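Local coordinates for protein importin subunit beta-1 (Saccharomyces cerevisiae, PDB 5OWU) that carries proteins into the nucleus by associating with importin alpha, the adaptor that recognises the classical nuclear localization signal of the cargo, at residues 431-436 and 473-478; 427-432 and 466-471. All coordinates share one frame; numbering follows the deposited sequence. Where two conformers were deposited one is given.

How the contacts relate
Both contacts join the same two helices, 425-442 of HEAT repeat 10 and 467-484 of HEAT repeat 11, and their centres lie about 8 Å apart. Along the chain, contact 2 takes the earlier piece of each helix and contact 1 the later one, and the pieces on helix 425-442 overlap at Thr431 and Ala432. The short axes run in nearly the same direction in each, at 6° in contact 2 and 9° in contact 1. Their closest approaches are 8.3 and 8.2 Å in the same order. The shared helices, near-parallel axes and similar spacing are consistent with one continuous interface between adjacent repeats of the superhelical solenoid.

Contact 1. Residues 431-436 and 473-478; sequences TAWCIG and CSWTII
Trp433 and Trp475 lie side by side and point the same way, one from each of two helices that run nearly parallel in adjacent HEAT repeats. Both have CG anti to the backbone N (chi1 171° and 175°), and their indole planes differ by only 7°. The rings are slid apart, however: the centroids of the Trp433 five-membered ring and the Trp475 six-membered ring are 5.0 Å apart, so overlap is slight. The closest approach of the two side chains is Trp433 CD1 to Trp475 CZ3, at 3.6 Å. Trp433 O lies at the edge of the Trp475 ring, in its plane, 3.2 Å from CZ3. Replacing Trp433 with an alanine would probably leave Trp475 CZ3 and CH2 without the indole that lies beside them. Gly436 has no side chain, consistent with the close approach here: its CA lies 3.5 Å from Trp475 CZ3 and 3.9 Å from the CA of Thr476. Deeper in, Ile435 CG2 meets Thr476 CG2 at 3.7 Å, while helix 452-463 supplies Val455 against Ile435 and Cys459 against Thr476. Ala432 CB rests 4.0 Å from Cys473 SG. Thr476 OG1 lies 2.8 Å from Ala432 O and is also near Asn472 O.

Contact 2. Residues 427-432 and 466-471; sequences VKETTA and HPKVAT
With CG anti to the backbone N (chi1 173°) and the chain extended beyond it, Glu429 reaches across to Lys468, whose own CG stands anti to the carbonyl carbon (chi1 -72°), which lays its methylene chain, bent at chi3, beside the carboxylate. The two side chains meet at a slant, and the carboxylate lies against the aliphatic part of the lysine: Glu429 OE2 is 3.5 Å from Lys468 CB and 3.8 Å from Lys468 CD. The charged ends do not touch, since Glu429 OE1 and Lys468 NZ remain 4.7 Å apart, although their opposite charges probably still attract. The ammonium group instead makes a salt bridge with Asp343. One water joins the helices by donating to Glu429 OE2 at 2.7 Å and to Lys468 O at 2.8 Å, tying the carboxylate to the neighbouring backbone. Further into the interface, Val469 CG2 packs against Lys428 CB at 3.8 Å and reaches the Glu429 backbone N at 4.0 Å. The ammonium group of Lys428 continues beyond this apolar touch to a salt bridge with Asp465. His466 fixes the start of the second helix: its ND1 accepts from Lys468 N, with an N-H...N angle of 165° and the donor near the ring plane. Thus an N-capped helix start lies beside a nearly parallel helix of the preceding repeat, the side-by-side stacking of equivalent helices characteristic of a HEAT-repeat solenoid.

Contact 1. Residues 431-436 and 473-478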
# COMPACT_ATOMS: atom_id res chain seq x y z
N THR A 431 -25.20 -7.56 -9.84
CA THR A 431 -26.23 -6.53 -9.90
C THR A 431 -26.26 -5.71 -8.62
O THR A 431 -26.38 -4.47 -8.66
CB THR A 431 -27.59 -7.17 -10.16
OG1 THR A 431 -27.57 -7.82 -11.44
CG2 THR A 431 -28.72 -6.12 -10.14
N ALA A 432 -26.17 -6.37 -7.46
CA ALA A 432 -26.09 -5.63 -6.20
C ALA A 432 -24.87 -4.71 -6.20
O ALA A 432 -24.96 -3.53 -5.81
CB ALA A 432 -26.03 -6.60 -5.02
N TRP A 433 -23.72 -5.24 -6.61
CA TRP A 433 -22.53 -4.39 -6.75
C TRP A 433 -22.80 -3.21 -7.68
O TRP A 433 -22.43 -2.07 -7.38
CB TRP A 433 -21.37 -5.23 -7.27
CG TRP A 433 -20.15 -4.45 -7.66
CD1 TRP A 433 -19.16 -4.01 -6.82
CD2 TRP A 433 -19.79 -4.01 -8.98
NE1 TRP A 433 -18.20 -3.33 -7.54
CE2 TRP A 433 -18.56 -3.32 -8.86
CE3 TRP A 433 -20.37 -4.14 -10.24
CZ2 TRP A 433 -17.91 -2.77 -9.96
CZ3 TRP A 433 -19.73 -3.59 -11.33
CH2 TRP A 433 -18.51 -2.91 -11.19
N CYS A 434 -23.45 -3.46 -8.82
CA CYS A 434 -23.70 -2.40 -9.79
C CYS A 434 -24.57 -1.31 -9.18
O CYS A 434 -24.34 -0.11 -9.44
CB CYS A 434 -24.38 -3.00 -11.02
SG CYS A 434 -24.68 -1.82 -12.32
N ILE A 435 -25.55 -1.69 -8.37
CA ILE A 435 -26.38 -0.69 -7.70
C ILE A 435 -25.53 0.12 -6.75
O ILE A 435 -25.69 1.35 -6.64
CB ILE A 435 -27.57 -1.37 -6.99
CG1 ILE A 435 -28.48 -2.02 -8.05
CG2 ILE A 435 -28.35 -0.37 -6.16
CD1 ILE A 435 -29.54 -2.92 -7.48
N GLY A 436 -24.59 -0.54 -6.05
CA GLY A 436 -23.66 0.20 -5.21
C GLY A 436 -22.80 1.18 -5.99
O GLY A 436 -22.49 2.27 -5.50
N CYS A 473 -25.09 -5.98 -0.90
CA CYS A 473 -26.17 -5.08 -0.52
C CYS A 473 -25.78 -4.21 0.67
O CYS A 473 -26.17 -3.04 0.74
CB CYS A 473 -27.43 -5.88 -0.22
SG CYS A 473 -28.20 -6.50 -1.71
N SER A 474 -25.02 -4.76 1.63
CA SER A 474 -24.53 -3.93 2.73
C SER A 474 -23.59 -2.84 2.22
O SER A 474 -23.69 -1.68 2.63
CB SER A 474 -23.84 -4.79 3.79
OG SER A 474 -24.80 -5.42 4.63
N TRP A 475 -22.64 -3.22 1.35
CA TRP A 475 -21.74 -2.23 0.74
C TRP A 475 -22.52 -1.15 0.01
O TRP A 475 -22.20 0.05 0.08
CB TRP A 475 -20.78 -2.95 -0.23
CG TRP A 475 -19.85 -2.07 -1.04
CD1 TRP A 475 -18.70 -1.47 -0.59
CD2 TRP A 475 -19.96 -1.74 -2.43
NE1 TRP A 475 -18.10 -0.77 -1.62
CE2 TRP A 475 -18.85 -0.92 -2.76
CE3 TRP A 475 -20.88 -2.05 -3.44
CZ2 TRP A 475 -18.65 -0.40 -4.04
CZ3 TRP A 475 -20.68 -1.53 -4.72
CH2 TRP A 475 -19.57 -0.72 -5.00
N THR A 476 -23.57 -1.57 -0.72
CA THR A 476 -24.40 -0.63 -1.47
C THR A 476 -25.14 0.31 -0.54
O THR A 476 -25.26 1.51 -0.83
CB THR A 476 -25.37 -1.42 -2.35
OG1 THR A 476 -24.63 -2.06 -3.40
CG2 THR A 476 -26.47 -0.53 -2.94
N ILE A 477 -25.64 -0.20 0.59
CA ILE A 477 -26.32 0.65 1.55
C ILE A 477 -25.35 1.68 2.12
O ILE A 477 -25.68 2.87 2.24
CB ILE A 477 -26.97 -0.20 2.66
CG1 ILE A 477 -28.17 -0.96 2.09
CG2 ILE A 477 -27.40 0.67 3.83
CD1 ILE A 477 -28.69 -2.06 2.98
N ILE A 478 -24.14 1.25 2.45
CA ILE A 478 -23.12 2.20 2.89
C ILE A 478 -22.97 3.32 1.86
O ILE A 478 -23.03 4.51 2.20
CB ILE A 478 -21.79 1.48 3.16
CG1 ILE A 478 -21.91 0.64 4.43
CG2 ILE A 478 -20.64 2.49 3.31
CD1 ILE A 478 -20.76 -0.34 4.64

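Contact 2. Residues 427-432 and 466-471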
# COMPACT_ATOMS: atom_id res chain seq x y z
N VAL A 427 -25.34 -13.35 -11.25
CA VAL A 427 -25.98 -12.15 -11.78
C VAL A 427 -26.46 -11.26 -10.65
O VAL A 427 -26.28 -10.04 -10.69
CB VAL A 427 -27.13 -12.53 -12.72
CG1 VAL A 427 -27.95 -11.29 -13.10
CG2 VAL A 427 -26.59 -13.20 -13.97
N LYS A 428 -27.09 -11.84 -9.63
CA LYS A 428 -27.60 -11.03 -8.53
C LYS A 428 -26.45 -10.40 -7.74
O LYS A 428 -26.55 -9.26 -7.29
CB LYS A 428 -28.47 -11.87 -7.61
CG LYS A 428 -29.80 -12.28 -8.21
CD LYS A 428 -30.69 -12.95 -7.17
CE LYS A 428 -30.17 -14.30 -6.77
NZ LYS A 428 -31.11 -14.96 -5.84
N GLU A 429 -25.37 -11.15 -7.56
CA GLU A 429 -24.22 -10.61 -6.84
C GLU A 429 -23.67 -9.37 -7.55
O GLU A 429 -23.47 -8.31 -6.93
CB GLU A 429 -23.14 -11.69 -6.73
CG GLU A 429 -21.82 -11.23 -6.16
CD GLU A 429 -20.85 -12.38 -5.94
OE1 GLU A 429 -20.77 -13.27 -6.81
OE2 GLU A 429 -20.19 -12.40 -4.88
N THR A 430 -23.45 -9.49 -8.86
CA THR A 430 -22.89 -8.37 -9.59
C THR A 430 -23.91 -7.24 -9.74
O THR A 430 -23.52 -6.07 -9.74
CB THR A 430 -22.39 -8.85 -10.95
OG1 THR A 430 -21.39 -9.85 -10.72
CG2 THR A 430 -21.79 -7.68 -11.76
N THR A 431 -25.20 -7.56 -9.84
CA THR A 431 -26.23 -6.53 -9.90
C THR A 431 -26.26 -5.71 -8.62
O THR A 431 -26.38 -4.47 -8.66
CB THR A 431 -27.59 -7.17 -10.16
OG1 THR A 431 -27.57 -7.82 -11.44
CG2 THR A 431 -28.72 -6.12 -10.14
N ALA A 432 -26.17 -6.37 -7.46
CA ALA A 432 -26.09 -5.63 -6.20
C ALA A 432 -24.87 -4.71 -6.20
O ALA A 432 -24.96 -3.53 -5.81
CB ALA A 432 -26.03 -6.60 -5.02
N HIS A 466 -28.81 -15.03 -0.71
CA HIS A 466 -27.54 -15.71 -0.52
C HIS A 466 -26.52 -14.73 0.06
O HIS A 466 -26.50 -13.55 -0.32
CB HIS A 466 -27.05 -16.24 -1.87
CG HIS A 466 -25.84 -17.12 -1.78
ND1 HIS A 466 -24.57 -16.63 -1.60
CD2 HIS A 466 -25.72 -18.47 -1.85
CE1 HIS A 466 -23.71 -17.63 -1.57
NE2 HIS A 466 -24.38 -18.76 -1.71
N PRO A 467 -25.66 -15.18 0.98
CA PRO A 467 -24.72 -14.24 1.61
C PRO A 467 -23.88 -13.42 0.63
O PRO A 467 -23.54 -12.28 0.95
CB PRO A 467 -23.83 -15.15 2.48
CG PRO A 467 -24.12 -16.55 2.01
CD PRO A 467 -25.51 -16.55 1.52
N LYS A 468 -23.54 -13.97 -0.54
CA LYS A 468 -22.78 -13.20 -1.52
C LYS A 468 -23.54 -11.97 -1.98
O LYS A 468 -22.95 -10.89 -2.16
CB LYS A 468 -22.42 -14.08 -2.72
CG LYS A 468 -21.38 -15.10 -2.42
CD LYS A 468 -20.99 -15.89 -3.65
CE LYS A 468 -19.48 -15.96 -3.79
NZ LYS A 468 -19.06 -17.11 -4.61
N VAL A 469 -24.85 -12.11 -2.20
CA VAL A 469 -25.70 -10.96 -2.53
C VAL A 469 -25.79 -10.01 -1.34
O VAL A 469 -25.63 -8.79 -1.48
CB VAL A 469 -27.09 -11.45 -2.99
CG1 VAL A 469 -27.99 -10.27 -3.36
CG2 VAL A 469 -26.96 -12.41 -4.17
N ALA A 470 -26.04 -10.56 -0.15
CA ALA A 470 -26.23 -9.74 1.04
C ALA A 470 -25.02 -8.86 1.33
O ALA A 470 -25.16 -7.70 1.74
CB ALA A 470 -26.53 -10.63 2.25
N THR A 471 -23.81 -9.39 1.12
CA THR A 471 -22.61 -8.60 1.36
C THR A 471 -22.57 -7.38 0.46
O THR A 471 -22.31 -6.24 0.91
CB THR A 471 -21.38 -9.49 1.15
OG1 THR A 471 -21.36 -10.50 2.16
CG2 THR A 471 -20.08 -8.69 1.21
O HOH W 1 -20.23 -11.03 -2.58